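Phosphatidylinositol-specific phospholipase C (Listeria monocytogenes, PDB 2PLC) belongs to the phosphatidylinositol-specific phospholipase C family and is built on a TIM-barrel type fold, with parallel strands flanked by helices. Local coordinates at residues L82-E87 against L122-Y126; N110-D116 against N158-L164; P178-D184 against N210-H216. One frame throughout, in Å; residues are numbered along the deposited sequence.

Interaction 1: residues L82-E87 against L122-Y126; sequences LSGVLE and LINIY
Leu86 and Leu122 lead the packing between helix 82-95 and the end of helix 114-125, two helices of the TIM-barrel fold that are separated in the sequence by strand 101-107. The close-packed part is made by apolar side chains. Leu122 spreads its two methyl groups over the first turn of helix 82-95: CD1 rests on Leu82 CB at 3.9 Å and beside the backbone N of Ser83, while CD2 touches both Ser83 CB and Leu86 CD1. Its chi1 of -115° lies away from the staggered positions, and with this rotation both branches reach the neighbouring helix. Leu86 CD1 then meets Ile123 CD1 at 4.1 Å, while Ile123 also packs against Leu164 and Ile166 of strand 164-166.

Tyr126, just beyond the helix end, forms the transition to the wetter side. Its ring leans obliquely across Leu86, with CE2 3.8 Å from Leu86 CB, and Ile125 CG2 covers part of one ring face. The ring is directed at helix 82-95 by a chi1 of -63°, which keeps CG beside the backbone N. Farther out, the phenol oxygen passes Glu87 CB at 4.0 Å, and polar contact with the other helix is made through water. The exposed Ser83 and Glu87 line this looser margin; Ser83 OG itself is bonded to Ser81 OG. Two waters lie in the plane of the tyrosine ring, at its edge, and Tyr126 OH is hydrogen-bonded to both. One donates to Ser83 O at 2.8 Å, so that this carbonyl, already bonded to Glu87 N within the helix, receives a second donor. The other water lies 2.6 Å from Tyr126 OH and donates to Glu87 OE2 at 3.0 Å.

Interaction 2: residues N110-D116 against N158-L164; sequences NSNDSFD and NHTKKPL
Asp116 and Lys162 are brought together by two torsions: chi1 of -163° swings the aspartate CG opposite its own backbone N and out over segment 158-164, and chi2 of 88° bends the lysine chain back toward it. Lys162 NZ meets Asp116 OD2 at 3.3 Å in a long salt bridge, approaching on the syn side but 35° out of the carboxylate plane. The other oxygen, Asp116 OD1, is near Leu164 CD1, at 3.7 Å, and Asn158 OD1, at 3.6 Å.

The segments follow adjacent parallel strands of the barrel, 101-107 and 152-157; the first runs from loop into helix 114-125, the second is a loop. Loop 110-113 and the first turn of the helix pack on the type I beta turn Asn158-Lys161 and the residues after it. Within the turn Asn158 ND2 makes a weak bond to Thr160 OG1, and Asn158 OD1 lies near the plane of the Phe115 ring at its edge, 4.2 Å from CD2.

The exposed His159 packs beside the chain at Ser111-Asp113. Its CB comes 3.3 Å from Asn112 O, and its CD2 is 3.4 Å from Asp113 OD1, the carboxylate oblique to the imidazole. Thr160 CG2 touches that Asp113 oxygen at 3.5 Å.

Interaction 3: residues P178-D184 against N210-H216; sequences PNQVIQD and NKLFLNH
Val181 and Phe213 sit side by side on neighbouring parallel strands, 180-183 and 212-216, the two strands of a beta-alpha-beta unit connected by helix 191-207. Backbone bonds knit the strands in register. Leu212 N and Leu214 N donate to Asn179 O and Val181 O, and Leu212 O and Leu214 O accept from Val181 N and Gln183 N, the last bond nearly straight at 177°.

Apolar packing differs on the two faces. Beside helix 191-207, Val181 CB lies over the Phe213 ring, 3.7 Å from its centroid in a CH-pi contact, and CG1 presses on CE2 at 3.5 Å. With CG1 opposite its backbone N (chi1 179°), Val181 turns both methyls to the ring. On the other face Ile182 lies alongside Leu214, CG1 4.2 Å from Leu214 CB, and Gln180 CG lies 4.0 Å from Leu212 CB.

Polar contacts close the C-terminal end. Gln183 O is gripped twice by His216: the backbone N bonds at 3.0 Å in the carbonyl plane, while ND1 donates at 2.9 Å from above that plane. The acceptor lies in the plane of the imidazole, which should limit rotation of the ring. Over one imidazole face, toward its rim, Asp184 OD1 stands 3.5 Å above the plane.

In the fold
Interactions 1 and 2 both draw on helix 114-125, the first at its C-terminal end and the second at its start, and their centres are 18 Å apart. Their segments alternate along the chain. They meet directly where Ile123 CG2 packs on Leu164 CD2 at 3.9 Å, joining the helix pair of interaction 1 to the loop of interaction 2. Interaction 3 follows later in the sequence and lies in the parallel sheet 20-24, 253-257, 212-216, 180-183. Its centre is 26 Å from that of interaction 1, across the centre of the chain, and 21 Å from that of interaction 2, whose nearest atoms remain about 9 Å away.

Interaction 1: residues L82-E87 against L122-Y126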
loop_
_atom_site.group_PDB
_atom_site.type_symbol
_atom_site.label_atom_id
_atom_site.label_comp_id
_atom_site.label_asym_id
_atom_site.label_seq_id
_atom_site.Cartn_x
_atom_site.Cartn_y
_atom_site.Cartn_z
ATOM N N LEU A 82 -3.833 -15.837 1.792
ATOM C CA LEU A 82 -2.659 -15.195 1.222
ATOM C C LEU A 82 -2.374 -15.752 -0.171
ATOM O O LEU A 82 -1.999 -15.008 -1.073
ATOM C CB LEU A 82 -1.452 -15.366 2.147
ATOM C CG LEU A 82 -0.236 -14.504 1.815
ATOM C CD1 LEU A 82 -0.653 -13.046 1.662
ATOM C CD2 LEU A 82 0.816 -14.656 2.895
ATOM N N SER A 83 -2.613 -17.049 -0.356
ATOM C CA SER A 83 -2.394 -17.695 -1.648
ATOM C C SER A 83 -3.329 -17.087 -2.681
ATOM O O SER A 83 -2.950 -16.894 -3.840
ATOM C CB SER A 83 -2.627 -19.207 -1.554
ATOM O OG SER A 83 -3.960 -19.500 -1.178
ATOM N N GLY A 84 -4.543 -16.756 -2.241
ATOM C CA GLY A 84 -5.517 -16.153 -3.135
ATOM C C GLY A 84 -5.064 -14.768 -3.542
ATOM O O GLY A 84 -5.131 -14.395 -4.719
ATOM N N VAL A 85 -4.587 -14.007 -2.561
ATOM C CA VAL A 85 -4.095 -12.650 -2.790
ATOM C C VAL A 85 -2.901 -12.677 -3.753
ATOM O O VAL A 85 -2.878 -11.938 -4.738
ATOM C CB VAL A 85 -3.680 -11.977 -1.455
ATOM C CG1 VAL A 85 -3.028 -10.634 -1.712
ATOM C CG2 VAL A 85 -4.897 -11.794 -0.571
ATOM N N LEU A 86 -1.927 -13.543 -3.477
ATOM C CA LEU A 86 -0.743 -13.662 -4.322
ATOM C C LEU A 86 -1.081 -14.055 -5.750
ATOM O O LEU A 86 -0.481 -13.531 -6.690
ATOM C CB LEU A 86 0.259 -14.656 -3.728
ATOM C CG LEU A 86 0.899 -14.198 -2.417
ATOM C CD1 LEU A 86 1.915 -15.221 -1.936
ATOM C CD2 LEU A 86 1.558 -12.840 -2.613
ATOM N N GLU A 87 -2.057 -14.944 -5.924
ATOM C CA GLU A 87 -2.436 -15.362 -7.271
ATOM C C GLU A 87 -3.092 -14.218 -8.029
ATOM O O GLU A 87 -2.890 -14.061 -9.235
ATOM C CB GLU A 87 -3.366 -16.571 -7.249
ATOM C CG GLU A 87 -3.939 -16.871 -8.622
ATOM C CD GLU A 87 -4.465 -18.265 -8.753
ATOM O OE1 GLU A 87 -5.613 -18.511 -8.332
ATOM O OE2 GLU A 87 -3.727 -19.113 -9.295
ATOM N N LEU A 122 5.210 -20.001 0.507
ATOM C CA LEU A 122 4.276 -19.312 -0.381
ATOM C C LEU A 122 4.947 -18.233 -1.214
ATOM O O LEU A 122 4.676 -18.100 -2.405
ATOM C CB LEU A 122 3.149 -18.676 0.425
ATOM C CG LEU A 122 1.750 -19.225 0.179
ATOM C CD1 LEU A 122 0.759 -18.324 0.886
ATOM C CD2 LEU A 122 1.449 -19.282 -1.314
ATOM N N ILE A 123 5.772 -17.423 -0.562
ATOM C CA ILE A 123 6.485 -16.350 -1.240
ATOM C C ILE A 123 7.457 -16.943 -2.261
ATOM O O ILE A 123 7.500 -16.507 -3.409
ATOM C CB ILE A 123 7.261 -15.464 -0.227
ATOM C CG1 ILE A 123 6.289 -14.777 0.741
ATOM C CG2 ILE A 123 8.106 -14.433 -0.959
ATOM C CD1 ILE A 123 5.225 -13.921 0.066
ATOM N N ASN A 124 8.185 -17.975 -1.844
ATOM C CA ASN A 124 9.162 -18.650 -2.698
ATOM C C ASN A 124 8.559 -19.207 -3.988
ATOM O O ASN A 124 9.249 -19.338 -5.000
ATOM C CB ASN A 124 9.854 -19.766 -1.916
ATOM C CG ASN A 124 11.062 -20.312 -2.637
ATOM O OD1 ASN A 124 11.915 -19.556 -3.112
ATOM N ND2 ASN A 124 11.144 -21.633 -2.728
ATOM N N ILE A 125 7.276 -19.542 -3.944
ATOM C CA ILE A 125 6.569 -20.065 -5.109
ATOM C C ILE A 125 6.421 -18.977 -6.173
ATOM O O ILE A 125 6.421 -19.255 -7.374
ATOM C CB ILE A 125 5.160 -20.585 -4.702
ATOM C CG1 ILE A 125 5.306 -21.788 -3.778
ATOM C CG2 ILE A 125 4.335 -20.955 -5.910
ATOM C CD1 ILE A 125 6.311 -22.809 -4.274
ATOM N N TYR A 126 6.316 -17.733 -5.717
ATOM C CA TYR A 126 6.145 -16.589 -6.604
ATOM C C TYR A 126 7.357 -15.666 -6.623
ATOM O O TYR A 126 7.232 -14.493 -6.970
ATOM C CB TYR A 126 4.912 -15.792 -6.173
ATOM C CG TYR A 126 3.618 -16.561 -6.281
ATOM C CD1 TYR A 126 2.989 -16.728 -7.514
ATOM C CD2 TYR A 126 3.012 -17.110 -5.151
ATOM C CE1 TYR A 126 1.789 -17.415 -7.622
ATOM C CE2 TYR A 126 1.809 -17.802 -5.249
ATOM C CZ TYR A 126 1.206 -17.946 -6.488
ATOM O OH TYR A 126 0.004 -18.598 -6.602
HETATM O O HOH W 1 -1.738 -19.335 -4.650
HETATM O O HOH W 2 -0.744 -18.568 -9.121
#

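Interaction 2: residues N110-D116 against N158-L164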
loop_
_atom_site.group_PDB
_atom_site.type_symbol
_atom_site.label_atom_id
_atom_site.label_comp_id
_atom_site.label_asym_id
_atom_site.label_seq_id
_atom_site.Cartn_x
_atom_site.Cartn_y
_atom_site.Cartn_z
ATOM N N ASN A 110 1.248 -10.088 16.047
ATOM C CA ASN A 110 2.648 -9.898 16.440
ATOM C C ASN A 110 3.004 -10.433 17.822
ATOM O O ASN A 110 2.684 -9.819 18.842
ATOM C CB ASN A 110 3.042 -8.420 16.347
ATOM C CG ASN A 110 3.373 -7.990 14.931
ATOM O OD1 ASN A 110 4.107 -8.676 14.219
ATOM N ND2 ASN A 110 2.840 -6.845 14.518
ATOM N N SER A 111 3.682 -11.577 17.839
ATOM C CA SER A 111 4.103 -12.225 19.078
ATOM C C SER A 111 4.903 -13.494 18.788
ATOM O O SER A 111 5.418 -14.136 19.705
ATOM C CB SER A 111 2.887 -12.557 19.958
ATOM O OG SER A 111 1.928 -13.329 19.255
ATOM N N ASN A 112 5.027 -13.836 17.507
ATOM C CA ASN A 112 5.756 -15.032 17.100
ATOM C C ASN A 112 6.625 -14.836 15.869
ATOM O O ASN A 112 6.425 -13.908 15.081
ATOM C CB ASN A 112 4.786 -16.188 16.830
ATOM C CG ASN A 112 4.491 -17.008 18.068
ATOM O OD1 ASN A 112 5.301 -17.839 18.482
ATOM N ND2 ASN A 112 3.319 -16.794 18.657
ATOM N N ASP A 113 7.607 -15.721 15.732
ATOM C CA ASP A 113 8.516 -15.721 14.595
ATOM C C ASP A 113 8.089 -16.856 13.668
ATOM O O ASP A 113 8.779 -17.172 12.698
ATOM C CB ASP A 113 9.966 -15.937 15.049
ATOM C CG ASP A 113 10.553 -14.724 15.764
ATOM O OD1 ASP A 113 9.888 -13.666 15.829
ATOM O OD2 ASP A 113 11.697 -14.832 16.256
ATOM N N SER A 114 6.956 -17.478 13.996
ATOM C CA SER A 114 6.404 -18.578 13.209
ATOM C C SER A 114 5.804 -18.067 11.894
ATOM O O SER A 114 5.825 -18.768 10.879
ATOM C CB SER A 114 5.348 -19.341 14.021
ATOM O OG SER A 114 4.300 -18.488 14.452
ATOM N N PHE A 115 5.290 -16.837 11.921
ATOM C CA PHE A 115 4.698 -16.199 10.746
ATOM C C PHE A 115 5.745 -16.087 9.643
ATOM O O PHE A 115 5.471 -16.372 8.478
ATOM C CB PHE A 115 4.177 -14.800 11.109
ATOM C CG PHE A 115 3.603 -14.036 9.942
ATOM C CD1 PHE A 115 2.270 -14.202 9.569
ATOM C CD2 PHE A 115 4.398 -13.155 9.207
ATOM C CE1 PHE A 115 1.738 -13.505 8.479
ATOM C CE2 PHE A 115 3.875 -12.457 8.118
ATOM C CZ PHE A 115 2.541 -12.633 7.755
ATOM N N ASP A 116 6.948 -15.681 10.036
ATOM C CA ASP A 116 8.066 -15.518 9.117
ATOM C C ASP A 116 8.369 -16.815 8.360
ATOM O O ASP A 116 8.554 -16.800 7.143
ATOM C CB ASP A 116 9.302 -15.049 9.891
ATOM C CG ASP A 116 10.375 -14.468 8.991
ATOM O OD1 ASP A 116 10.155 -13.365 8.444
ATOM O OD2 ASP A 116 11.440 -15.108 8.837
ATOM N N ASN A 158 6.509 -7.518 11.020
ATOM C CA ASN A 158 6.276 -8.611 11.949
ATOM C C ASN A 158 7.142 -8.502 13.195
ATOM O O ASN A 158 7.852 -7.512 13.390
ATOM C CB ASN A 158 6.454 -9.978 11.266
ATOM C CG ASN A 158 7.766 -10.102 10.512
ATOM O OD1 ASN A 158 7.873 -10.882 9.566
ATOM N ND2 ASN A 158 8.771 -9.339 10.928
ATOM N N HIS A 159 7.064 -9.531 14.034
ATOM C CA HIS A 159 7.801 -9.600 15.290
ATOM C C HIS A 159 9.324 -9.479 15.134
ATOM O O HIS A 159 9.980 -8.798 15.927
ATOM C CB HIS A 159 7.428 -10.902 16.018
ATOM C CG HIS A 159 8.008 -11.024 17.393
ATOM N ND1 HIS A 159 8.625 -9.976 18.044
ATOM C CD2 HIS A 159 8.071 -12.079 18.240
ATOM C CE1 HIS A 159 9.045 -10.380 19.229
ATOM N NE2 HIS A 159 8.720 -11.653 19.373
ATOM N N THR A 160 9.874 -10.108 14.097
ATOM C CA THR A 160 11.315 -10.086 13.845
ATOM C C THR A 160 11.890 -8.693 13.568
ATOM O O THR A 160 13.054 -8.430 13.869
ATOM C CB THR A 160 11.699 -11.014 12.668
ATOM O OG1 THR A 160 11.260 -10.436 11.433
ATOM C CG2 THR A 160 11.056 -12.385 12.832
ATOM N N LYS A 161 11.075 -7.814 12.986
ATOM C CA LYS A 161 11.491 -6.449 12.654
ATOM C C LYS A 161 12.695 -6.409 11.723
ATOM O O LYS A 161 13.597 -5.587 11.878
ATOM C CB LYS A 161 11.752 -5.632 13.924
ATOM C CG LYS A 161 10.484 -5.065 14.527
ATOM C CD LYS A 161 10.560 -4.962 16.038
ATOM C CE LYS A 161 9.241 -4.458 16.612
ATOM N NZ LYS A 161 8.080 -5.305 16.193
ATOM N N LYS A 162 12.697 -7.325 10.761
ATOM C CA LYS A 162 13.753 -7.424 9.762
ATOM C C LYS A 162 13.124 -7.915 8.451
ATOM O O LYS A 162 12.047 -8.516 8.465
ATOM C CB LYS A 162 14.887 -8.352 10.250
ATOM C CG LYS A 162 14.481 -9.768 10.657
ATOM C CD LYS A 162 14.491 -10.730 9.471
ATOM C CE LYS A 162 14.045 -12.134 9.871
ATOM N NZ LYS A 162 13.974 -13.053 8.697
ATOM N N PRO A 163 13.760 -7.620 7.299
ATOM C CA PRO A 163 13.234 -8.045 5.995
ATOM C C PRO A 163 13.212 -9.558 5.772
ATOM O O PRO A 163 14.022 -10.298 6.336
ATOM C CB PRO A 163 14.162 -7.336 5.006
ATOM C CG PRO A 163 15.449 -7.255 5.756
ATOM C CD PRO A 163 14.995 -6.834 7.127
ATOM N N LEU A 164 12.266 -10.008 4.954
ATOM C CA LEU A 164 12.122 -11.424 4.641
ATOM C C LEU A 164 13.310 -11.938 3.832
ATOM O O LEU A 164 13.559 -11.490 2.709
ATOM C CB LEU A 164 10.830 -11.673 3.859
ATOM C CG LEU A 164 10.530 -13.136 3.525
ATOM C CD1 LEU A 164 10.099 -13.876 4.786
ATOM C CD2 LEU A 164 9.447 -13.212 2.477
#

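Interaction 3: residues P178-D184 against N210-H216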
loop_
_atom_site.group_PDB
_atom_site.type_symbol
_atom_site.label_atom_id
_atom_site.label_comp_id
_atom_site.label_asym_id
_atom_site.label_seq_id
_atom_site.Cartn_x
_atom_site.Cartn_y
_atom_site.Cartn_z
ATOM N N PRO A 178 14.525 2.928 7.900
ATOM C CA PRO A 178 14.989 4.320 7.880
ATOM C C PRO A 178 14.710 5.091 6.595
ATOM O O PRO A 178 14.645 6.322 6.615
ATOM C CB PRO A 178 16.488 4.174 8.120
ATOM C CG PRO A 178 16.559 2.982 8.998
ATOM C CD PRO A 178 15.620 2.032 8.308
ATOM N N ASN A 179 14.555 4.372 5.484
ATOM C CA ASN A 179 14.291 4.993 4.183
ATOM C C ASN A 179 12.813 5.321 3.939
ATOM O O ASN A 179 12.432 5.749 2.842
ATOM C CB ASN A 179 14.820 4.096 3.055
ATOM C CG ASN A 179 14.194 2.706 3.060
ATOM O OD1 ASN A 179 13.533 2.311 4.019
ATOM N ND2 ASN A 179 14.405 1.960 1.982
ATOM N N GLN A 180 11.991 5.121 4.964
ATOM C CA GLN A 180 10.561 5.379 4.876
ATOM C C GLN A 180 10.100 6.416 5.888
ATOM O O GLN A 180 10.631 6.494 6.989
ATOM C CB GLN A 180 9.790 4.088 5.134
ATOM C CG GLN A 180 9.866 3.066 4.025
ATOM C CD GLN A 180 9.649 1.656 4.531
ATOM O OE1 GLN A 180 10.440 0.758 4.246
ATOM N NE2 GLN A 180 8.590 1.457 5.303
ATOM N N VAL A 181 9.116 7.218 5.502
ATOM C CA VAL A 181 8.544 8.222 6.393
ATOM C C VAL A 181 7.063 7.867 6.480
ATOM O O VAL A 181 6.354 7.895 5.470
ATOM C CB VAL A 181 8.710 9.646 5.835
ATOM C CG1 VAL A 181 8.072 10.653 6.779
ATOM C CG2 VAL A 181 10.183 9.965 5.656
ATOM N N ILE A 182 6.604 7.523 7.682
ATOM C CA ILE A 182 5.215 7.115 7.877
ATOM C C ILE A 182 4.311 8.045 8.698
ATOM O O ILE A 182 4.637 8.427 9.823
ATOM C CB ILE A 182 5.147 5.688 8.492
ATOM C CG1 ILE A 182 5.946 4.709 7.627
ATOM C CG2 ILE A 182 3.692 5.213 8.602
ATOM C CD1 ILE A 182 6.045 3.325 8.201
ATOM N N GLN A 183 3.183 8.418 8.105
ATOM C CA GLN A 183 2.192 9.240 8.784
ATOM C C GLN A 183 1.012 8.290 8.972
ATOM O O GLN A 183 0.343 7.914 8.008
ATOM C CB GLN A 183 1.785 10.454 7.941
ATOM C CG GLN A 183 0.778 11.392 8.627
ATOM C CD GLN A 183 -0.672 10.953 8.463
ATOM O OE1 GLN A 183 -1.258 11.110 7.396
ATOM N NE2 GLN A 183 -1.256 10.409 9.527
ATOM N N ASP A 184 0.802 7.860 10.210
ATOM C CA ASP A 184 -0.275 6.938 10.518
ATOM C C ASP A 184 -0.991 7.319 11.806
ATOM O O ASP A 184 -1.103 6.513 12.733
ATOM C CB ASP A 184 0.270 5.512 10.611
ATOM C CG ASP A 184 -0.827 4.460 10.633
ATOM O OD1 ASP A 184 -1.959 4.748 10.197
ATOM O OD2 ASP A 184 -0.545 3.333 11.081
ATOM N N ASN A 210 14.734 10.655 -1.856
ATOM C CA ASN A 210 15.471 9.463 -1.462
ATOM C C ASN A 210 14.748 8.659 -0.381
ATOM O O ASN A 210 15.323 7.734 0.196
ATOM C CB ASN A 210 16.869 9.858 -0.975
ATOM C CG ASN A 210 16.835 10.698 0.296
ATOM O OD1 ASN A 210 17.673 10.525 1.181
ATOM N ND2 ASN A 210 15.863 11.605 0.395
ATOM N N LYS A 211 13.492 9.012 -0.111
ATOM C CA LYS A 211 12.700 8.323 0.904
ATOM C C LYS A 211 11.278 8.033 0.460
ATOM O O LYS A 211 10.712 8.757 -0.357
ATOM C CB LYS A 211 12.663 9.134 2.202
ATOM C CG LYS A 211 13.880 8.951 3.085
ATOM C CD LYS A 211 13.768 9.785 4.344
ATOM C CE LYS A 211 14.760 9.333 5.404
ATOM N NZ LYS A 211 16.180 9.449 4.973
ATOM N N LEU A 212 10.718 6.948 0.984
ATOM C CA LEU A 212 9.346 6.567 0.669
ATOM C C LEU A 212 8.422 7.133 1.736
ATOM O O LEU A 212 8.655 6.932 2.927
ATOM C CB LEU A 212 9.189 5.046 0.627
ATOM C CG LEU A 212 9.424 4.337 -0.704
ATOM C CD1 LEU A 212 9.236 2.847 -0.512
ATOM C CD2 LEU A 212 8.455 4.861 -1.751
ATOM N N PHE A 213 7.407 7.874 1.303
ATOM C CA PHE A 213 6.439 8.465 2.220
ATOM C C PHE A 213 5.105 7.724 2.165
ATOM O O PHE A 213 4.477 7.641 1.106
ATOM C CB PHE A 213 6.212 9.939 1.888
ATOM C CG PHE A 213 7.319 10.849 2.348
ATOM C CD1 PHE A 213 8.539 10.879 1.679
ATOM C CD2 PHE A 213 7.135 11.688 3.441
ATOM C CE1 PHE A 213 9.559 11.734 2.095
ATOM C CE2 PHE A 213 8.147 12.545 3.863
ATOM C CZ PHE A 213 9.361 12.567 3.189
ATOM N N LEU A 214 4.715 7.134 3.294
ATOM C CA LEU A 214 3.447 6.421 3.405
ATOM C C LEU A 214 2.515 7.382 4.141
ATOM O O LEU A 214 2.571 7.514 5.358
ATOM C CB LEU A 214 3.621 5.115 4.192
ATOM C CG LEU A 214 4.355 3.908 3.582
ATOM C CD1 LEU A 214 3.599 3.399 2.388
ATOM C CD2 LEU A 214 5.780 4.246 3.189
ATOM N N ASN A 215 1.680 8.074 3.378
ATOM C CA ASN A 215 0.757 9.069 3.913
ATOM C C ASN A 215 -0.676 8.530 4.077
ATOM O O ASN A 215 -1.443 8.486 3.119
ATOM C CB ASN A 215 0.771 10.271 2.959
ATOM C CG ASN A 215 0.295 11.557 3.603
ATOM O OD1 ASN A 215 -0.167 11.576 4.746
ATOM N ND2 ASN A 215 0.414 12.650 2.863
ATOM N N HIS A 216 -1.036 8.134 5.297
ATOM C CA HIS A 216 -2.373 7.610 5.570
ATOM C C HIS A 216 -3.474 8.656 5.672
ATOM O O HIS A 216 -3.445 9.524 6.545
ATOM C CB HIS A 216 -2.377 6.777 6.853
ATOM C CG HIS A 216 -1.692 5.456 6.711
ATOM N ND1 HIS A 216 -0.340 5.293 6.922
ATOM C CD2 HIS A 216 -2.165 4.239 6.349
ATOM C CE1 HIS A 216 -0.011 4.034 6.695
ATOM N NE2 HIS A 216 -1.100 3.374 6.345
#